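Local coordinates for 11S globulin seed storage protein (Amaranthus hypochondriacus, PDB 3QAC) that probably serves as a seed storage protein, a nutrient reservoir of the 11S globulin family built on two cupin domains, at residues R419-I423 and D424-N428; P316-R319 and H320-L323. All coordinates share one frame; numbering follows the deposited sequence.

Contact 1: residues R419-I423 and D424-N428; sequences RSLPI and DVVSN
Leu421 and Val426 meet where the chain turns from one short helix into the next. The apolar contacts come first. CG2 of Val426 presses on CB of Leu421 at 3.3 Å, tighter than usual for two carbons, and also touches CD1; the two side chains cross at about a right angle. Leu421 turns its CG beside its own backbone N (chi1 -65°), and CD2 then lies 4.2 Å from CG1 of Val425. The other branch of Val425, CG2, lies beside the Pro422 ring, 3.9 Å from its CD, both side chains pointing the same way.

The backbone bonds open the helix. Pro422 O receives Val426 N at 3.1 Å and a weak, bent bond from Val425 N. One residue on, Ser427 N reaches Ile423 O at 2.9 Å in a nearly straight bond (171°).

Charge and interface contacts lie around this turn. Asp424 is held by His252 N of the second subunit through OD2 and by a salt bridge from Arg434 through OD1, while Asp126 of the second subunit accepts from Ile423 N. Leu421 packs on Trp149 of that subunit. Pro422 sits at the N-cap of helix 423-430, an elbow typical of the helical arm that a cupin domain of an 11S globulin lays against the neighbouring protomer.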
loop_
_atom_site.group_PDB
_atom_site.type_symbol
_atom_site.label_atom_id
_atom_site.label_comp_id
_atom_site.label_asym_id
_atom_site.label_seq_id
_atom_site.Cartn_x
_atom_site.Cartn_y
_atom_site.Cartn_z
ATOM N N ARG A 419 27.644 -3.721 18.851
ATOM C CA ARG A 419 27.520 -4.186 20.224
ATOM C C ARG A 419 26.543 -5.354 20.370
ATOM O O ARG A 419 26.699 -6.188 21.247
ATOM C CB ARG A 419 27.097 -3.043 21.125
ATOM C CG ARG A 419 27.007 -3.443 22.558
ATOM C CD ARG A 419 27.478 -2.317 23.439
ATOM N NE ARG A 419 26.926 -2.450 24.777
ATOM C CZ ARG A 419 27.272 -1.675 25.794
ATOM N NH1 ARG A 419 26.708 -1.862 26.988
ATOM N NH2 ARG A 419 28.185 -0.715 25.608
ATOM N N SER A 420 25.538 -5.406 19.503
ATOM C CA SER A 420 24.615 -6.532 19.478
ATOM C C SER A 420 25.258 -7.815 18.937
ATOM O O SER A 420 24.735 -8.909 19.150
ATOM C CB SER A 420 23.367 -6.184 18.670
ATOM O OG SER A 420 22.626 -5.160 19.311
ATOM N N LEU A 421 26.385 -7.680 18.246
ATOM C CA LEU A 421 27.108 -8.841 17.713
ATOM C C LEU A 421 27.901 -9.590 18.783
ATOM O O LEU A 421 28.616 -8.974 19.565
ATOM C CB LEU A 421 28.076 -8.413 16.612
ATOM C CG LEU A 421 27.467 -7.843 15.343
ATOM C CD1 LEU A 421 28.556 -7.420 14.401
ATOM C CD2 LEU A 421 26.547 -8.892 14.699
ATOM N N PRO A 422 27.787 -10.929 18.807
ATOM C CA PRO A 422 28.607 -11.723 19.721
ATOM C C PRO A 422 30.060 -11.466 19.377
ATOM O O PRO A 422 30.402 -11.479 18.192
ATOM C CB PRO A 422 28.227 -13.166 19.368
ATOM C CG PRO A 422 26.903 -13.066 18.722
ATOM C CD PRO A 422 26.942 -11.780 17.958
ATOM N N ILE A 423 30.896 -11.219 20.379
ATOM C CA ILE A 423 32.276 -10.810 20.117
ATOM C C ILE A 423 33.046 -11.702 19.107
ATOM O O ILE A 423 33.847 -11.209 18.317
ATOM C CB ILE A 423 33.070 -10.629 21.432
ATOM C CG1 ILE A 423 34.501 -10.200 21.122
ATOM C CG2 ILE A 423 33.045 -11.905 22.260
ATOM C CD1 ILE A 423 35.010 -9.139 22.046
ATOM N N ASP A 424 32.786 -13.005 19.132
ATOM C CA ASP A 424 33.403 -13.929 18.181
ATOM C C ASP A 424 32.996 -13.629 16.741
ATOM O O ASP A 424 33.805 -13.748 15.821
ATOM C CB ASP A 424 33.045 -15.376 18.521
ATOM C CG ASP A 424 33.949 -15.959 19.569
ATOM O OD1 ASP A 424 35.046 -15.390 19.772
ATOM O OD2 ASP A 424 33.569 -16.979 20.184
ATOM N N VAL A 425 31.733 -13.265 16.546
ATOM C CA VAL A 425 31.276 -12.851 15.232
ATOM C C VAL A 425 32.050 -11.607 14.825
ATOM O O VAL A 425 32.547 -11.504 13.700
ATOM C CB VAL A 425 29.760 -12.576 15.206
ATOM C CG1 VAL A 425 29.354 -11.895 13.902
ATOM C CG2 VAL A 425 28.977 -13.883 15.420
ATOM N N VAL A 426 32.179 -10.671 15.755
ATOM C CA VAL A 426 32.871 -9.429 15.448
ATOM C C VAL A 426 34.326 -9.688 15.024
ATOM O O VAL A 426 34.734 -9.268 13.948
ATOM C CB VAL A 426 32.789 -8.439 16.609
ATOM C CG1 VAL A 426 33.616 -7.228 16.325
ATOM C CG2 VAL A 426 31.354 -8.042 16.844
ATOM N N SER A 427 35.089 -10.401 15.848
ATOM C CA SER A 427 36.495 -10.644 15.534
ATOM C C SER A 427 36.628 -11.443 14.236
ATOM O O SER A 427 37.403 -11.089 13.336
ATOM C CB SER A 427 37.210 -11.343 16.697
ATOM O OG SER A 427 36.512 -12.498 17.127
ATOM N N ASN A 428 35.841 -12.504 14.129
ATOM C CA ASN A 428 35.806 -13.298 12.905
ATOM C C ASN A 428 35.441 -12.531 11.617
ATOM O O ASN A 428 36.085 -12.727 10.584
ATOM C CB ASN A 428 34.902 -14.520 13.080
ATOM C CG ASN A 428 35.689 -15.791 13.367
ATOM O OD1 ASN A 428 36.818 -15.945 12.909
ATOM N ND2 ASN A 428 35.094 -16.703 14.126
#

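Contact 2: residues P316-R319 and H320-L323; sequences PILR and HLRL
Ile317 O takes two backbone N-H groups from the next turn, and this double grip is the tight part of the contact. Leu321 N reaches it at 3.2 Å in the carbonyl plane, the N-H pointing fairly well at the oxygen (156°). His320 N comes closer, 2.6 Å from the same Ile317 O, but from about 45° above that plane. Leu318 O then accepts Arg322 N at 2.9 Å, and with that bond the short helix 318-321 ends. Arg322 leaves helical geometry with positive phi.

The buried flank is apolar. Leu318 has its CG beside the backbone N (chi1 -63°), and CD2 comes 4.4 Å from CB of Leu321. CB of Leu318 also sits 3.3 Å from O of Leu323, where the chain doubles back after the helix. CG1 of Ile317 approaches CD2 of Leu321 more distantly, at 4.5 Å. Ala141 of strand 138-142 receives Ile317, Leu318 and Leu321 together, and Leu73 of strand 72-78 meets Leu318 and Leu323.

On the solvent side the contacts are fewer. The side chains of Ile317 and His320 cross at about a right angle, with CD1 of the isoleucine 4.1 Å from CB of His320. Arg319 bends at its second and third torsions and touches Glu404, whereas Arg322 runs extended from CG to NE, its CG passing near Arg319 O, and touches His169.

The chemistry divides accordingly: main-chain bonds close the single turn, leucine and isoleucine carbons seat it on the sheet of the N-terminal cupin domain, and the basic residues lie on its outer side, Arg319 and His320 open to water and Arg322 partly so.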
loop_
_atom_site.group_PDB
_atom_site.type_symbol
_atom_site.label_atom_id
_atom_site.label_comp_id
_atom_site.label_asym_id
_atom_site.label_seq_id
_atom_site.Cartn_x
_atom_site.Cartn_y
_atom_site.Cartn_z
ATOM N N PRO A 316 -0.649 10.030 17.742
ATOM C CA PRO A 316 -1.392 8.844 17.281
ATOM C C PRO A 316 -1.897 8.959 15.844
ATOM O O PRO A 316 -1.968 7.952 15.150
ATOM C CB PRO A 316 -2.563 8.748 18.273
ATOM C CG PRO A 316 -2.059 9.465 19.519
ATOM C CD PRO A 316 -1.228 10.608 18.969
ATOM N N ILE A 317 -2.227 10.170 15.407
ATOM C CA ILE A 317 -2.674 10.377 14.036
ATOM C C ILE A 317 -1.634 9.810 13.047
ATOM O O ILE A 317 -1.980 9.355 11.961
ATOM C CB ILE A 317 -2.971 11.874 13.769
ATOM C CG1 ILE A 317 -3.639 12.080 12.415
ATOM C CG2 ILE A 317 -1.707 12.704 13.846
ATOM C CD1 ILE A 317 -4.887 11.278 12.217
ATOM N N LEU A 318 -0.365 9.792 13.438
ATOM C CA LEU A 318 0.664 9.302 12.540
ATOM C C LEU A 318 0.439 7.839 12.208
ATOM O O LEU A 318 1.070 7.298 11.297
ATOM C CB LEU A 318 2.055 9.497 13.136
ATOM C CG LEU A 318 2.394 10.964 13.353
ATOM C CD1 LEU A 318 3.791 11.113 13.938
ATOM C CD2 LEU A 318 2.251 11.697 12.035
ATOM N N ARG A 319 -0.435 7.184 12.968
ATOM C CA ARG A 319 -0.813 5.822 12.641
ATOM C C ARG A 319 -1.503 5.877 11.278
ATOM O O ARG A 319 -1.365 4.979 10.457
ATOM C CB ARG A 319 -1.753 5.252 13.713
ATOM C CG ARG A 319 -1.753 3.725 13.858
ATOM C CD ARG A 319 -1.499 3.303 15.324
ATOM N NE ARG A 319 -2.031 4.292 16.268
ATOM C CZ ARG A 319 -1.560 4.518 17.495
ATOM N NH1 ARG A 319 -2.125 5.457 18.241
ATOM N NH2 ARG A 319 -0.527 3.831 17.979
ATOM N N HIS A 320 -2.236 6.949 11.033
ATOM C CA HIS A 320 -2.939 7.080 9.765
ATOM C C HIS A 320 -2.058 7.586 8.618
ATOM O O HIS A 320 -2.135 7.074 7.502
ATOM C CB HIS A 320 -4.205 7.925 9.910
ATOM C CG HIS A 320 -5.418 7.112 10.230
ATOM N ND1 HIS A 320 -6.142 6.445 9.263
ATOM C CD2 HIS A 320 -6.010 6.824 11.416
ATOM C CE1 HIS A 320 -7.142 5.798 9.838
ATOM N NE2 HIS A 320 -7.085 6.012 11.141
ATOM N N LEU A 321 -1.221 8.573 8.900
ATOM C CA LEU A 321 -0.340 9.111 7.877
ATOM C C LEU A 321 0.803 8.171 7.522
ATOM O O LEU A 321 1.332 8.247 6.428
ATOM C CB LEU A 321 0.228 10.453 8.305
ATOM C CG LEU A 321 -0.762 11.516 8.766
ATOM C CD1 LEU A 321 -0.245 12.842 8.253
ATOM C CD2 LEU A 321 -2.156 11.231 8.253
ATOM N N ARG A 322 1.179 7.287 8.442
ATOM C CA ARG A 322 2.340 6.439 8.250
ATOM C C ARG A 322 3.583 7.295 7.968
ATOM O O ARG A 322 4.403 6.998 7.090
ATOM C CB ARG A 322 2.095 5.436 7.117
ATOM C CG ARG A 322 0.914 4.485 7.369
ATOM C CD ARG A 322 0.616 3.652 6.116
ATOM N NE ARG A 322 -0.664 2.941 6.199
ATOM C CZ ARG A 322 -1.213 2.259 5.192
ATOM N NH1 ARG A 322 -0.597 2.184 4.013
ATOM N NH2 ARG A 322 -2.382 1.649 5.363
ATOM N N LEU A 323 3.708 8.383 8.708
ATOM C CA LEU A 323 4.943 9.133 8.695
ATOM C C LEU A 323 5.410 9.246 10.126
ATOM O O LEU A 323 4.626 9.053 11.083
ATOM C CB LEU A 323 4.732 10.515 8.099
ATOM C CG LEU A 323 4.195 10.443 6.662
ATOM C CD1 LEU A 323 3.632 11.752 6.227
ATOM C CD2 LEU A 323 5.286 9.980 5.698
#

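Overall arrangement
Coming from the N terminus, the chain has already built the first cupin domain when it reaches contact 2. There a single helical turn closes the loop between strands 305-310 and 324-330 of the second domain and rests on strands 72-78 and 138-142 of the first. The chain then runs through most of the remaining strands of the second domain before contact 1 opens, at the elbow between helices 417-420 and 423-430; strand 449-450 follows it. The contacts follow in series, neither nested nor crossed, their centres about 37 Å apart. Contact 2 thus joins the two domains within one subunit, while contact 1 links helix 434-442 and the second subunit.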